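Local coordinates for protein CpuTA1 (Curtobacterium pusillum, PDB 5K3W) that binds pyridoxal-5'-phosphate and belongs to the class IV aminotransferase family, at residues L6-A11 against S131-V136; I214-G219 against D262-W267; D218-T223 against P249-R254. All blocks are in the same frame, centred on the assembly; numbering follows the deposited sequence.

How the contacts relate
From the N terminus, contact 1 closes the first long loop, pairing strand 5-9 with strand 131-138 in the antiparallel sheet. Farther along the chain, on the opposite side of its centre, contacts 2 and 3 lie in the mixed sheet, about 38 to 40 Å, centre to centre, from contact 1. Contact 2 joins strand 212-217 to strand 265-270. The loop closed by contact 3 is nested inside that of contact 2, because strand 220-224 meets strand 250-253 before the chain returns to 262-267. The two contacts share Asp218 and Gly219, and their centres are 8 Å apart. Contact 1 precedes both in series and crosses neither.

Contact 1. Residues L6-A11 against S131-V136; sequences LLTVTA and SGWVFV
Trp133 and Thr8 face each other as a non-hydrogen-bonded pair, their side chains lying side by side and pointing the same way from antiparallel strands whose axes are 159° apart. With CG anti to its own carbonyl carbon and beside the backbone N (chi1 -66°), the indole is directed along the Thr8 side chain. Starting at the base, Trp133 CB lies 3.9 Å from Leu7 O, whose carbonyl also receives the CA-H of Trp133. Further out, CD1 approaches Thr8 CA and comes within 4.1 Å of Leu6 CD1, both obliquely to the ring. The outermost polar atom, NE1, donates to a water at 3.2 Å that lies in the ring plane. The same water is 2.6 Å from Thr8 OG1, so a hydrogen-bonded bridge links the two side chains and gives the buried indole N-H an acceptor. A second water sits over one face of the indole and accepts from Gly132 N.

The backbones are joined by a reciprocal pair, Leu7 N to Val134 O at 2.7 Å and Val134 N to Leu7 O at 2.9 Å. A third bond runs from Val9 N to Gly132 O at 3.0 Å. On the sheet face opposite Trp133, Val9 and Val134 meet through their CG2 methyls, 4.0 Å apart.

Strand 114-121 flanks the 131-136 side of this ladder and strand 32-35 the other, so both paired strands are interior to the antiparallel sheet. Helix 90-108 covers the Val9 and Val134 face through Trp93, whereas Ile44 of the second subunit packs on Leu6 and Trp133.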
# COMPACT_ATOMS: atom_id res chain seq x y z
N LEU A 6 -11.51 18.99 -8.71
CA LEU A 6 -11.64 17.55 -8.66
C LEU A 6 -12.51 17.09 -9.83
O LEU A 6 -13.58 17.67 -10.08
CB LEU A 6 -12.26 17.07 -7.33
CG LEU A 6 -12.55 15.54 -7.29
CD1 LEU A 6 -11.28 14.70 -7.37
CD2 LEU A 6 -13.36 15.15 -6.08
N LEU A 7 -12.07 16.04 -10.52
CA LEU A 7 -12.84 15.41 -11.58
C LEU A 7 -13.01 13.95 -11.24
O LEU A 7 -12.03 13.25 -10.97
CB LEU A 7 -12.15 15.57 -12.94
CG LEU A 7 -12.08 16.99 -13.51
CD1 LEU A 7 -10.81 17.17 -14.29
CD2 LEU A 7 -13.28 17.29 -14.39
N THR A 8 -14.26 13.50 -11.21
CA THR A 8 -14.56 12.08 -11.14
C THR A 8 -14.43 11.50 -12.54
O THR A 8 -15.08 11.98 -13.47
CB THR A 8 -15.97 11.86 -10.62
OG1 THR A 8 -16.11 12.49 -9.36
CG2 THR A 8 -16.26 10.37 -10.48
N VAL A 9 -13.59 10.49 -12.70
CA VAL A 9 -13.46 9.80 -13.98
C VAL A 9 -14.45 8.64 -13.99
O VAL A 9 -14.26 7.65 -13.28
CB VAL A 9 -12.02 9.33 -14.21
CG1 VAL A 9 -11.92 8.62 -15.56
CG2 VAL A 9 -11.05 10.53 -14.15
N THR A 10 -15.52 8.78 -14.76
CA THR A 10 -16.54 7.74 -14.80
C THR A 10 -16.27 6.67 -15.86
O THR A 10 -17.00 5.68 -15.91
CB THR A 10 -17.91 8.34 -15.05
OG1 THR A 10 -17.90 9.02 -16.32
CG2 THR A 10 -18.26 9.33 -13.95
N ALA A 11 -15.27 6.85 -16.72
CA ALA A 11 -14.89 5.84 -17.70
C ALA A 11 -13.38 5.67 -17.66
O ALA A 11 -12.68 5.95 -18.63
CB ALA A 11 -15.37 6.22 -19.11
N SER A 131 -12.45 2.58 -10.09
CA SER A 131 -12.69 3.98 -9.79
C SER A 131 -11.53 4.83 -10.31
O SER A 131 -10.40 4.35 -10.44
CB SER A 131 -12.86 4.21 -8.29
OG SER A 131 -14.01 3.55 -7.79
N GLY A 132 -11.83 6.09 -10.57
CA GLY A 132 -10.84 7.02 -11.08
C GLY A 132 -11.14 8.45 -10.68
O GLY A 132 -12.30 8.85 -10.59
N TRP A 133 -10.08 9.22 -10.44
CA TRP A 133 -10.19 10.62 -10.07
C TRP A 133 -8.98 11.38 -10.59
O TRP A 133 -7.89 10.82 -10.76
CB TRP A 133 -10.25 10.79 -8.55
CG TRP A 133 -11.46 10.24 -7.91
CD1 TRP A 133 -12.67 10.85 -7.79
CD2 TRP A 133 -11.58 8.97 -7.26
NE1 TRP A 133 -13.55 10.03 -7.12
CE2 TRP A 133 -12.91 8.87 -6.78
CE3 TRP A 133 -10.70 7.90 -7.05
CZ2 TRP A 133 -13.38 7.74 -6.09
CZ3 TRP A 133 -11.18 6.77 -6.37
CH2 TRP A 133 -12.51 6.71 -5.90
N VAL A 134 -9.18 12.67 -10.83
CA VAL A 134 -8.10 13.61 -11.09
C VAL A 134 -8.36 14.82 -10.22
O VAL A 134 -9.48 15.34 -10.21
CB VAL A 134 -8.03 14.03 -12.57
CG1 VAL A 134 -6.87 15.02 -12.80
CG2 VAL A 134 -7.91 12.84 -13.48
N PHE A 135 -7.34 15.30 -9.52
CA PHE A 135 -7.47 16.63 -8.94
C PHE A 135 -6.25 17.48 -9.24
O PHE A 135 -5.14 16.97 -9.44
CB PHE A 135 -7.75 16.58 -7.42
CG PHE A 135 -6.67 15.94 -6.59
CD1 PHE A 135 -5.64 16.71 -6.06
CD2 PHE A 135 -6.72 14.59 -6.28
CE1 PHE A 135 -4.67 16.13 -5.25
CE2 PHE A 135 -5.75 14.01 -5.49
CZ PHE A 135 -4.72 14.78 -4.97
N VAL A 136 -6.48 18.78 -9.32
CA VAL A 136 -5.46 19.78 -9.60
C VAL A 136 -5.40 20.74 -8.42
O VAL A 136 -6.43 21.11 -7.85
CB VAL A 136 -5.78 20.54 -10.91
CG1 VAL A 136 -4.78 21.65 -11.14
CG2 VAL A 136 -5.84 19.57 -12.10
O HOH W 1 -16.49 11.27 -7.11
O HOH W 2 -14.52 7.11 -9.95

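Contact 2. Residues I214-G219 against D262-W267; sequences IVLADG and DAEALW
Ile214 and Trp267 are joined by a reciprocal pair of backbone hydrogen bonds, Ile214 N reaching Trp267 O at 2.8 Å and Trp267 N returning to Ile214 O. The strand axes run at 168°. Two residues on, Leu216 N donates to Ala265 O, but the regular pattern then breaks. Leu216 O is gripped twice, by Glu264 N at 2.7 Å and by Ala265 N at 3.3 Å, so one residue on its strand faces two on the other.

The polar side-chain contacts gather at the end of strand 212-217. Glu264, whose chain is bent at chi2 (143°), brings its carboxylate to the backbone of Asp218. OE2 accepts from Asp218 N at 3.1 Å, the donor coming from 40° above the carboxylate plane, while the bond to OE1 is weak. The Asp218 and Glu264 side chains cross at about a right angle, with OD1 of Asp218 3.6 Å from OE2 of Glu264. The like charges probably repel, though both residues are exposed and solvent would screen them.

Apolar packing occupies both faces of the sheet. On one, Val215 reaches Ala263 CB with CG1 (3.5 Å) and Leu266 CD2 with CG2 (3.6 Å). On the other, the indole of Trp267 presents its edge to Leu216 CB, 3.9 Å from CZ3, and Ile214 CG2 packs against CE3. The indole N-H is taken by Thr293 OG1.

Glu264 and Ala265 facing Leu216 form a classic beta bulge, located where the chain leaves helix 257-261 and enters an interior strand of the mixed sheet.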
# COMPACT_ATOMS: atom_id res chain seq x y z
N ILE A 214 20.12 10.31 -9.40
CA ILE A 214 21.05 10.69 -10.46
C ILE A 214 22.45 10.76 -9.87
O ILE A 214 22.68 11.41 -8.84
CB ILE A 214 20.67 12.03 -11.11
CG1 ILE A 214 19.22 12.01 -11.60
CG2 ILE A 214 21.61 12.32 -12.27
CD1 ILE A 214 19.00 10.98 -12.66
N VAL A 215 23.40 10.09 -10.53
CA VAL A 215 24.77 9.98 -10.05
C VAL A 215 25.71 10.60 -11.07
O VAL A 215 25.70 10.21 -12.24
CB VAL A 215 25.16 8.51 -9.78
CG1 VAL A 215 26.62 8.42 -9.44
CG2 VAL A 215 24.31 7.92 -8.66
N LEU A 216 26.52 11.55 -10.62
CA LEU A 216 27.63 12.07 -11.42
C LEU A 216 28.94 11.49 -10.90
O LEU A 216 29.26 11.64 -9.71
CB LEU A 216 27.67 13.59 -11.38
CG LEU A 216 28.97 14.15 -11.94
CD1 LEU A 216 29.17 13.72 -13.39
CD2 LEU A 216 29.02 15.68 -11.80
N ALA A 217 29.68 10.81 -11.78
CA ALA A 217 31.01 10.31 -11.44
C ALA A 217 31.86 10.19 -12.71
O ALA A 217 31.45 9.53 -13.67
CB ALA A 217 30.94 8.95 -10.73
N ASP A 218 33.03 10.83 -12.69
CA ASP A 218 33.99 10.75 -13.79
C ASP A 218 33.39 11.30 -15.07
O ASP A 218 33.46 10.69 -16.14
CB ASP A 218 34.48 9.31 -14.00
CG ASP A 218 35.09 8.70 -12.75
OD1 ASP A 218 35.84 9.41 -12.03
OD2 ASP A 218 34.81 7.51 -12.47
N GLY A 219 32.77 12.47 -14.96
CA GLY A 219 32.16 13.09 -16.12
C GLY A 219 30.99 12.34 -16.71
O GLY A 219 30.46 12.76 -17.74
N ASP A 262 31.02 6.82 -3.68
CA ASP A 262 32.16 7.42 -4.37
C ASP A 262 31.76 8.41 -5.44
O ASP A 262 32.63 8.88 -6.18
CB ASP A 262 33.03 6.33 -5.00
CG ASP A 262 33.51 5.30 -3.99
OD1 ASP A 262 33.78 5.68 -2.82
OD2 ASP A 262 33.63 4.12 -4.37
N ALA A 263 30.48 8.75 -5.54
CA ALA A 263 30.02 9.65 -6.58
C ALA A 263 30.50 11.08 -6.31
O ALA A 263 30.73 11.48 -5.17
CB ALA A 263 28.50 9.62 -6.68
N GLU A 264 30.63 11.86 -7.39
CA GLU A 264 31.05 13.24 -7.22
C GLU A 264 29.88 14.13 -6.82
O GLU A 264 30.05 15.06 -6.03
CB GLU A 264 31.69 13.77 -8.49
CG GLU A 264 33.15 13.41 -8.61
CD GLU A 264 33.56 13.10 -10.02
OE1 GLU A 264 33.08 13.79 -10.95
OE2 GLU A 264 34.35 12.14 -10.20
N ALA A 265 28.69 13.87 -7.36
CA ALA A 265 27.49 14.60 -6.96
C ALA A 265 26.30 13.67 -7.12
O ALA A 265 26.35 12.69 -7.88
CB ALA A 265 27.29 15.88 -7.77
N LEU A 266 25.23 13.97 -6.39
CA LEU A 266 24.00 13.19 -6.41
C LEU A 266 22.79 14.10 -6.43
O LEU A 266 22.79 15.17 -5.80
CB LEU A 266 23.89 12.27 -5.18
CG LEU A 266 25.01 11.28 -4.94
CD1 LEU A 266 24.83 10.66 -3.58
CD2 LEU A 266 24.99 10.21 -6.01
N TRP A 267 21.74 13.66 -7.13
CA TRP A 267 20.43 14.30 -7.08
C TRP A 267 19.34 13.25 -6.90
O TRP A 267 19.46 12.12 -7.39
CB TRP A 267 20.11 15.09 -8.37
CG TRP A 267 21.07 16.19 -8.70
CD1 TRP A 267 20.91 17.52 -8.46
CD2 TRP A 267 22.32 16.04 -9.38
NE1 TRP A 267 21.99 18.21 -8.94
CE2 TRP A 267 22.87 17.33 -9.51
CE3 TRP A 267 23.03 14.95 -9.89
CZ2 TRP A 267 24.11 17.56 -10.12
CZ3 TRP A 267 24.25 15.17 -10.51
CH2 TRP A 267 24.78 16.47 -10.61

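Contact 3. Residues D218-T223 against P249-R254; sequences DGVVRT and PTEYRR
Arg222 and Arg253 bring their guanidinium groups together through bent chains. Arg222 turns at chi3 (144°), and in Arg253 CG lies between the backbone N and the carbonyl carbon (chi1 58°) before further bends at chi2 and chi3. The two groups stack with centres 3.8 Å apart and planes at 28°. Val220 CG1 covers the opposite face of the Arg222 guanidinium.

Glu251, extended beyond CG, supplies an anion that probably offsets the repulsion between the two guanidinium groups. Its OE1 forms a salt bridge with Arg222 NH2 at 3.5 Å, and OE2 lies 3.0 Å from Arg253 NE in a second salt bridge whose hydrogen bond is weak. Glu259 adds a further salt bridge to Arg253 NH1, so two carboxylates lie close to the stacked pair and would be expected to offset its charge.

The backbones of the two strands pair in parallel. Val221 N donates to Pro249 O at 2.9 Å, and Thr223 N reaches Glu251 O at 3.1 Å. The intervening bond from Glu251 N to Val221 O is weak. Thr223 CG2 rests 3.3 Å from Tyr252 CD2 on the face that packs against helix 234-245, whose Phe240 meets the Tyr252 ring edge-to-face.

Such parallel pairing of strands 220-224 and 250-253, with helix 234-245 between them in the chain, is that of a beta-alpha-beta crossover at the border of the mixed sheet.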
# COMPACT_ATOMS: atom_id res chain seq x y z
N ASP A 218 33.03 10.83 -12.69
CA ASP A 218 33.99 10.75 -13.79
C ASP A 218 33.39 11.30 -15.07
O ASP A 218 33.46 10.69 -16.14
CB ASP A 218 34.48 9.31 -14.00
CG ASP A 218 35.09 8.70 -12.75
OD1 ASP A 218 35.84 9.41 -12.03
OD2 ASP A 218 34.81 7.51 -12.47
N GLY A 219 32.77 12.47 -14.96
CA GLY A 219 32.16 13.09 -16.12
C GLY A 219 30.99 12.34 -16.71
O GLY A 219 30.46 12.76 -17.74
N VAL A 220 30.56 11.23 -16.10
CA VAL A 220 29.44 10.45 -16.60
C VAL A 220 28.25 10.59 -15.66
O VAL A 220 28.40 10.58 -14.43
CB VAL A 220 29.81 8.97 -16.77
CG1 VAL A 220 28.64 8.19 -17.30
CG2 VAL A 220 30.99 8.84 -17.71
N VAL A 221 27.06 10.75 -16.24
CA VAL A 221 25.82 10.89 -15.49
C VAL A 221 25.08 9.58 -15.61
O VAL A 221 24.75 9.16 -16.73
CB VAL A 221 24.99 12.07 -15.98
CG1 VAL A 221 23.61 12.08 -15.35
CG2 VAL A 221 25.72 13.38 -15.69
N ARG A 222 24.84 8.92 -14.48
CA ARG A 222 24.26 7.58 -14.41
C ARG A 222 23.00 7.58 -13.55
O ARG A 222 22.79 8.47 -12.71
CB ARG A 222 25.24 6.56 -13.83
CG ARG A 222 26.62 6.58 -14.40
CD ARG A 222 27.45 5.55 -13.67
NE ARG A 222 28.41 4.89 -14.54
CZ ARG A 222 29.71 5.17 -14.55
NH1 ARG A 222 30.21 6.09 -13.73
NH2 ARG A 222 30.51 4.51 -15.38
N THR A 223 22.19 6.54 -13.73
CA THR A 223 20.96 6.33 -12.98
C THR A 223 20.76 4.82 -12.90
O THR A 223 21.10 4.12 -13.87
CB THR A 223 19.74 7.00 -13.63
OG1 THR A 223 18.73 7.25 -12.64
CG2 THR A 223 19.12 6.11 -14.72
N PRO A 249 28.18 12.20 -21.18
CA PRO A 249 27.63 10.85 -21.41
C PRO A 249 26.69 10.45 -20.29
O PRO A 249 26.93 10.74 -19.11
CB PRO A 249 28.88 9.95 -21.43
CG PRO A 249 30.07 10.89 -21.43
CD PRO A 249 29.60 12.18 -20.84
N THR A 250 25.60 9.78 -20.66
CA THR A 250 24.62 9.28 -19.71
C THR A 250 24.55 7.76 -19.81
O THR A 250 24.83 7.18 -20.86
CB THR A 250 23.24 9.87 -19.98
OG1 THR A 250 22.92 9.65 -21.35
CG2 THR A 250 23.23 11.37 -19.68
N GLU A 251 24.14 7.12 -18.72
CA GLU A 251 24.24 5.67 -18.66
C GLU A 251 23.23 5.12 -17.66
O GLU A 251 23.14 5.61 -16.53
CB GLU A 251 25.66 5.26 -18.26
CG GLU A 251 25.96 3.78 -18.40
CD GLU A 251 27.36 3.45 -17.94
OE1 GLU A 251 28.24 4.35 -17.98
OE2 GLU A 251 27.59 2.28 -17.54
N TYR A 252 22.46 4.11 -18.11
CA TYR A 252 21.68 3.26 -17.23
C TYR A 252 22.50 2.04 -16.88
O TYR A 252 23.13 1.43 -17.75
CB TYR A 252 20.38 2.82 -17.91
CG TYR A 252 19.45 3.95 -18.28
CD1 TYR A 252 19.59 4.61 -19.48
CD2 TYR A 252 18.43 4.36 -17.41
CE1 TYR A 252 18.74 5.65 -19.82
CE2 TYR A 252 17.58 5.39 -17.75
CZ TYR A 252 17.74 6.04 -18.96
OH TYR A 252 16.91 7.06 -19.33
N ARG A 253 22.49 1.66 -15.60
CA ARG A 253 23.27 0.50 -15.19
C ARG A 253 22.94 0.16 -13.75
O ARG A 253 22.19 0.87 -13.07
CB ARG A 253 24.76 0.77 -15.35
CG ARG A 253 25.21 1.97 -14.57
CD ARG A 253 26.46 1.65 -13.78
NE ARG A 253 27.60 1.37 -14.64
CZ ARG A 253 28.86 1.50 -14.26
NH1 ARG A 253 29.13 1.91 -13.02
NH2 ARG A 253 29.85 1.23 -15.11
N ARG A 254 23.49 -0.96 -13.30
CA ARG A 254 23.46 -1.31 -11.89
C ARG A 254 24.55 -0.54 -11.17
O ARG A 254 25.71 -0.52 -11.59
CB ARG A 254 23.67 -2.80 -11.69
CG ARG A 254 22.62 -3.59 -12.37
CD ARG A 254 22.49 -5.00 -11.82
NE ARG A 254 21.59 -5.72 -12.71
CZ ARG A 254 21.93 -6.13 -13.93
NH1 ARG A 254 23.17 -5.90 -14.37
NH2 ARG A 254 21.05 -6.76 -14.69